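Local coordinates for restriction endonuclease S subunits (Thermoanaerobacter tengcongensis, PDB 3OKG), which probably serves as the DNA-recognition subunit of a type I restriction-modification methyltransferase, which it forms together with M polypeptides, at residues L327-H332 / R370-L375. Residues are numbered along the deposited sequence; the frame is centred on the assembly and turned at random.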
ATOM      1  N   LEU A 327     -23.588 -12.913 -17.826  1.00 19.94           N
ATOM      2  CA  LEU A 327     -24.546 -12.328 -16.893  1.00 21.00           C
ATOM      3  C   LEU A 327     -23.849 -11.512 -15.801  1.00 25.60           C
ATOM      4  O   LEU A 327     -24.230 -10.380 -15.511  1.00 22.40           O
ATOM      5  CB  LEU A 327     -25.370 -13.440 -16.228  1.00 22.37           C
ATOM      6  CG  LEU A 327     -26.388 -12.974 -15.185  1.00 27.64           C
ATOM      7  CD1 LEU A 327     -27.310 -11.913 -15.781  1.00 25.40           C
ATOM      8  CD2 LEU A 327     -27.195 -14.155 -14.655  1.00 21.66           C
ATOM      9  N   LEU A 328     -22.820 -12.100 -15.195  1.00 26.19           N
ATOM     10  CA  LEU A 328     -22.097 -11.437 -14.118  1.00 28.15           C
ATOM     11  C   LEU A 328     -21.473 -10.111 -14.553  1.00 28.33           C
ATOM     12  O   LEU A 328     -21.589  -9.100 -13.852  1.00 25.50           O
ATOM     13  CB  LEU A 328     -21.001 -12.363 -13.572  1.00 26.30           C
ATOM     14  CG  LEU A 328     -20.479 -11.982 -12.189  1.00 33.39           C
ATOM     15  CD1 LEU A 328     -21.635 -11.936 -11.220  1.00 29.74           C
ATOM     16  CD2 LEU A 328     -19.414 -12.986 -11.695  1.00 39.04           C
ATOM     17  N   TYR A 329     -20.773 -10.111 -15.679  1.00 21.16           N
ATOM     18  CA  TYR A 329     -20.206  -8.860 -16.183  1.00 24.86           C
ATOM     19  C   TYR A 329     -21.280  -7.811 -16.432  1.00 33.53           C
ATOM     20  O   TYR A 329     -21.085  -6.625 -16.165  1.00 21.76           O
ATOM     21  CB  TYR A 329     -19.440  -9.088 -17.472  1.00 24.86           C
ATOM     22  CG  TYR A 329     -17.993  -9.441 -17.235  1.00 33.13           C
ATOM     23  CD1 TYR A 329     -17.493 -10.677 -17.627  1.00 21.35           C
ATOM     24  CD2 TYR A 329     -17.135  -8.543 -16.601  1.00 24.19           C
ATOM     25  CE1 TYR A 329     -16.161 -11.017 -17.409  1.00 23.30           C
ATOM     26  CE2 TYR A 329     -15.800  -8.875 -16.367  1.00 24.32           C
ATOM     27  CZ  TYR A 329     -15.332 -10.111 -16.766  1.00 33.30           C
ATOM     28  OH  TYR A 329     -14.022 -10.443 -16.545  1.00 30.81           O
ATOM     29  N   TYR A 330     -22.417  -8.251 -16.964  1.00 23.22           N
ATOM     30  CA  TYR A 330     -23.495  -7.306 -17.297  1.00 22.39           C
ATOM     31  C   TYR A 330     -24.051  -6.674 -16.030  1.00 23.81           C
ATOM     32  O   TYR A 330     -24.190  -5.460 -15.949  1.00 25.78           O
ATOM     33  CB  TYR A 330     -24.611  -8.029 -18.040  1.00 23.77           C
ATOM     34  CG  TYR A 330     -25.650  -7.097 -18.642  1.00 23.18           C
ATOM     35  CD1 TYR A 330     -25.285  -6.113 -19.538  1.00 26.94           C
ATOM     36  CD2 TYR A 330     -27.002  -7.231 -18.318  1.00 26.28           C
ATOM     37  CE1 TYR A 330     -26.236  -5.263 -20.099  1.00 25.96           C
ATOM     38  CE2 TYR A 330     -27.954  -6.391 -18.870  1.00 24.36           C
ATOM     39  CZ  TYR A 330     -27.574  -5.424 -19.756  1.00 25.50           C
ATOM     40  OH  TYR A 330     -28.503  -4.584 -20.319  1.00 28.20           O
ATOM     41  N   LEU A 331     -24.337  -7.504 -15.030  1.00 26.41           N
ATOM     42  CA  LEU A 331     -24.869  -7.021 -13.758  1.00 26.34           C
ATOM     43  C   LEU A 331     -23.907  -6.070 -13.058  1.00 30.12           C
ATOM     44  O   LEU A 331     -24.330  -5.095 -12.437  1.00 31.46           O
ATOM     45  CB  LEU A 331     -25.198  -8.186 -12.820  1.00 28.76           C
ATOM     46  CG  LEU A 331     -26.327  -9.134 -13.233  1.00 34.36           C
ATOM     47  CD1 LEU A 331     -26.381 -10.302 -12.257  1.00 34.17           C
ATOM     48  CD2 LEU A 331     -27.692  -8.440 -13.332  1.00 34.49           C
ATOM     49  N   HIS A 332     -22.618  -6.352 -13.166  1.00 36.50           N
ATOM     50  CA  HIS A 332     -21.600  -5.491 -12.574  1.00 32.94           C
ATOM     51  C   HIS A 332     -21.602  -4.149 -13.286  1.00 45.23           C
ATOM     52  O   HIS A 332     -21.679  -3.114 -12.635  1.00 42.19           O
ATOM     53  CB  HIS A 332     -20.216  -6.147 -12.624  1.00 51.61           C
ATOM     54  CG  HIS A 332     -19.190  -5.462 -11.771  1.00 67.61           C
ATOM     55  ND1 HIS A 332     -18.057  -4.873 -12.293  1.00 80.48           N
ATOM     56  CD2 HIS A 332     -19.134  -5.263 -10.431  1.00 70.31           C
ATOM     57  CE1 HIS A 332     -17.343  -4.348 -11.312  1.00 66.46           C
ATOM     58  NE2 HIS A 332     -17.974  -4.571 -10.172  1.00 82.52           N
ATOM     59  N   ARG A 370     -16.025 -16.016 -25.980  1.00 25.07           N
ATOM     60  CA  ARG A 370     -14.907 -15.285 -26.607  1.00 28.05           C
ATOM     61  C   ARG A 370     -14.702 -13.905 -25.968  1.00 36.35           C
ATOM     62  O   ARG A 370     -13.577 -13.510 -25.658  1.00 29.17           O
ATOM     63  CB  ARG A 370     -15.154 -15.141 -28.121  1.00 36.64           C
ATOM     64  CG  ARG A 370     -13.959 -14.599 -28.929  1.00 35.72           C
ATOM     65  CD  ARG A 370     -14.333 -14.344 -30.400  1.00 35.57           C
ATOM     66  NE  ARG A 370     -15.148 -13.139 -30.521  1.00 37.61           N
ATOM     67  CZ  ARG A 370     -14.652 -11.905 -30.547  1.00 40.66           C
ATOM     68  NH1 ARG A 370     -13.335 -11.708 -30.486  1.00 43.85           N
ATOM     69  NH2 ARG A 370     -15.465 -10.865 -30.630  1.00 34.62           N
ATOM     70  N   ILE A 371     -15.798 -13.183 -25.760  1.00 27.58           N
ATOM     71  CA  ILE A 371     -15.766 -11.867 -25.145  1.00 31.49           C
ATOM     72  C   ILE A 371     -15.449 -11.935 -23.649  1.00 21.70           C
ATOM     73  O   ILE A 371     -14.671 -11.126 -23.146  1.00 27.16           O
ATOM     74  CB  ILE A 371     -17.103 -11.107 -25.361  1.00 28.25           C
ATOM     75  CG1 ILE A 371     -17.295 -10.804 -26.847  1.00 28.93           C
ATOM     76  CG2 ILE A 371     -17.121  -9.811 -24.556  1.00 29.68           C
ATOM     77  CD1 ILE A 371     -18.684 -10.250 -27.178  1.00 23.01           C
ATOM     78  N   VAL A 372     -16.007 -12.919 -22.946  1.00 21.13           N
ATOM     79  CA  VAL A 372     -15.679 -13.121 -21.519  1.00 23.76           C
ATOM     80  C   VAL A 372     -14.165 -13.379 -21.330  1.00 40.01           C
ATOM     81  O   VAL A 372     -13.543 -12.892 -20.385  1.00 26.22           O
ATOM     82  CB  VAL A 372     -16.512 -14.268 -20.865  1.00 22.01           C
ATOM     83  CG1 VAL A 372     -15.894 -14.739 -19.565  1.00 23.63           C
ATOM     84  CG2 VAL A 372     -17.952 -13.793 -20.562  1.00 25.62           C
ATOM     85  N   ALA A 373     -13.572 -14.148 -22.227  1.00 28.27           N
ATOM     86  CA  ALA A 373     -12.131 -14.400 -22.131  1.00 32.76           C
ATOM     87  C   ALA A 373     -11.340 -13.078 -22.220  1.00 27.08           C
ATOM     88  O   ALA A 373     -10.388 -12.851 -21.480  1.00 28.49           O
ATOM     89  CB  ALA A 373     -11.703 -15.356 -23.211  1.00 31.91           C
ATOM     90  N   TYR A 374     -11.764 -12.194 -23.113  1.00 26.71           N
ATOM     91  CA  TYR A 374     -11.122 -10.893 -23.253  1.00 24.81           C
ATOM     92  C   TYR A 374     -11.282 -10.017 -22.008  1.00 33.43           C
ATOM     93  O   TYR A 374     -10.311  -9.451 -21.521  1.00 25.35           O
ATOM     94  CB  TYR A 374     -11.631 -10.166 -24.495  1.00 26.76           C
ATOM     95  CG  TYR A 374     -11.210  -8.723 -24.559  1.00 31.62           C
ATOM     96  CD1 TYR A 374      -9.880  -8.378 -24.822  1.00 31.68           C
ATOM     97  CD2 TYR A 374     -12.129  -7.705 -24.369  1.00 33.92           C
ATOM     98  CE1 TYR A 374      -9.474  -7.048 -24.882  1.00 27.82           C
ATOM     99  CE2 TYR A 374     -11.737  -6.359 -24.439  1.00 46.55           C
ATOM    100  CZ  TYR A 374     -10.410  -6.042 -24.696  1.00 51.48           C
ATOM    101  OH  TYR A 374     -10.010  -4.722 -24.760  1.00 35.73           O
ATOM    102  N   LEU A 375     -12.510  -9.888 -21.509  1.00 22.88           N
ATOM    103  CA  LEU A 375     -12.779  -9.110 -20.298  1.00 24.06           C
ATOM    104  C   LEU A 375     -12.050  -9.673 -19.077  1.00 25.97           C
ATOM    105  O   LEU A 375     -11.618  -8.921 -18.213  1.00 22.79           O
ATOM    106  CB  LEU A 375     -14.295  -9.090 -19.994  1.00 22.56           C
ATOM    107  CG  LEU A 375     -15.186  -8.349 -21.011  1.00 21.64           C
ATOM    108  CD1 LEU A 375     -16.666  -8.462 -20.550  1.00 18.85           C
ATOM    109  CD2 LEU A 375     -14.772  -6.895 -21.164  1.00 20.82           C
TER
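Tyr329 reaches from helix 324-333 to helix 365-388 and lays one face of its ring against Leu375. The leucine CD1 sits over that face, 3.8 Å from the Tyr329 ring centroid and 15° off the normal, a CH-pi contact. Tyrosine and leucine side chains run past each other in opposite directions: Leu375 CD1 lies over the half of the ring nearest the backbone, closest to Tyr329 CG at 3.7 Å, while Leu375 CB rests against the phenol end, 3.5 Å from Tyr329 CZ. In Leu375 the CG is turned away from the carbonyl carbon (chi1 -66°), which carries CD1 over the ring. Val372, one turn earlier, comes instead to the ring edge near its plane, with CG2 4.3 Å from Tyr329 CD1. Tyr329 OH lies 3.3 Å from Leu375 O, but the hydrogen bond it makes is to Asp376 OD1, just beyond, which ties down the polar end of this buried ring. Replacing Tyr329 with alanine would probably leave Leu375 without its aromatic surface, open a gap between the helices and deprive Asp376 of its hydroxyl partner. Leu375 also packs on Ala212 of helix 174-216. Tyr329 thus joins the globular part of the second specificity region to long helix 365-388, which pairs with helix 174-216, as in type I S subunits, whose globular target-recognition domains are set at the ends of long coiled-coil helices.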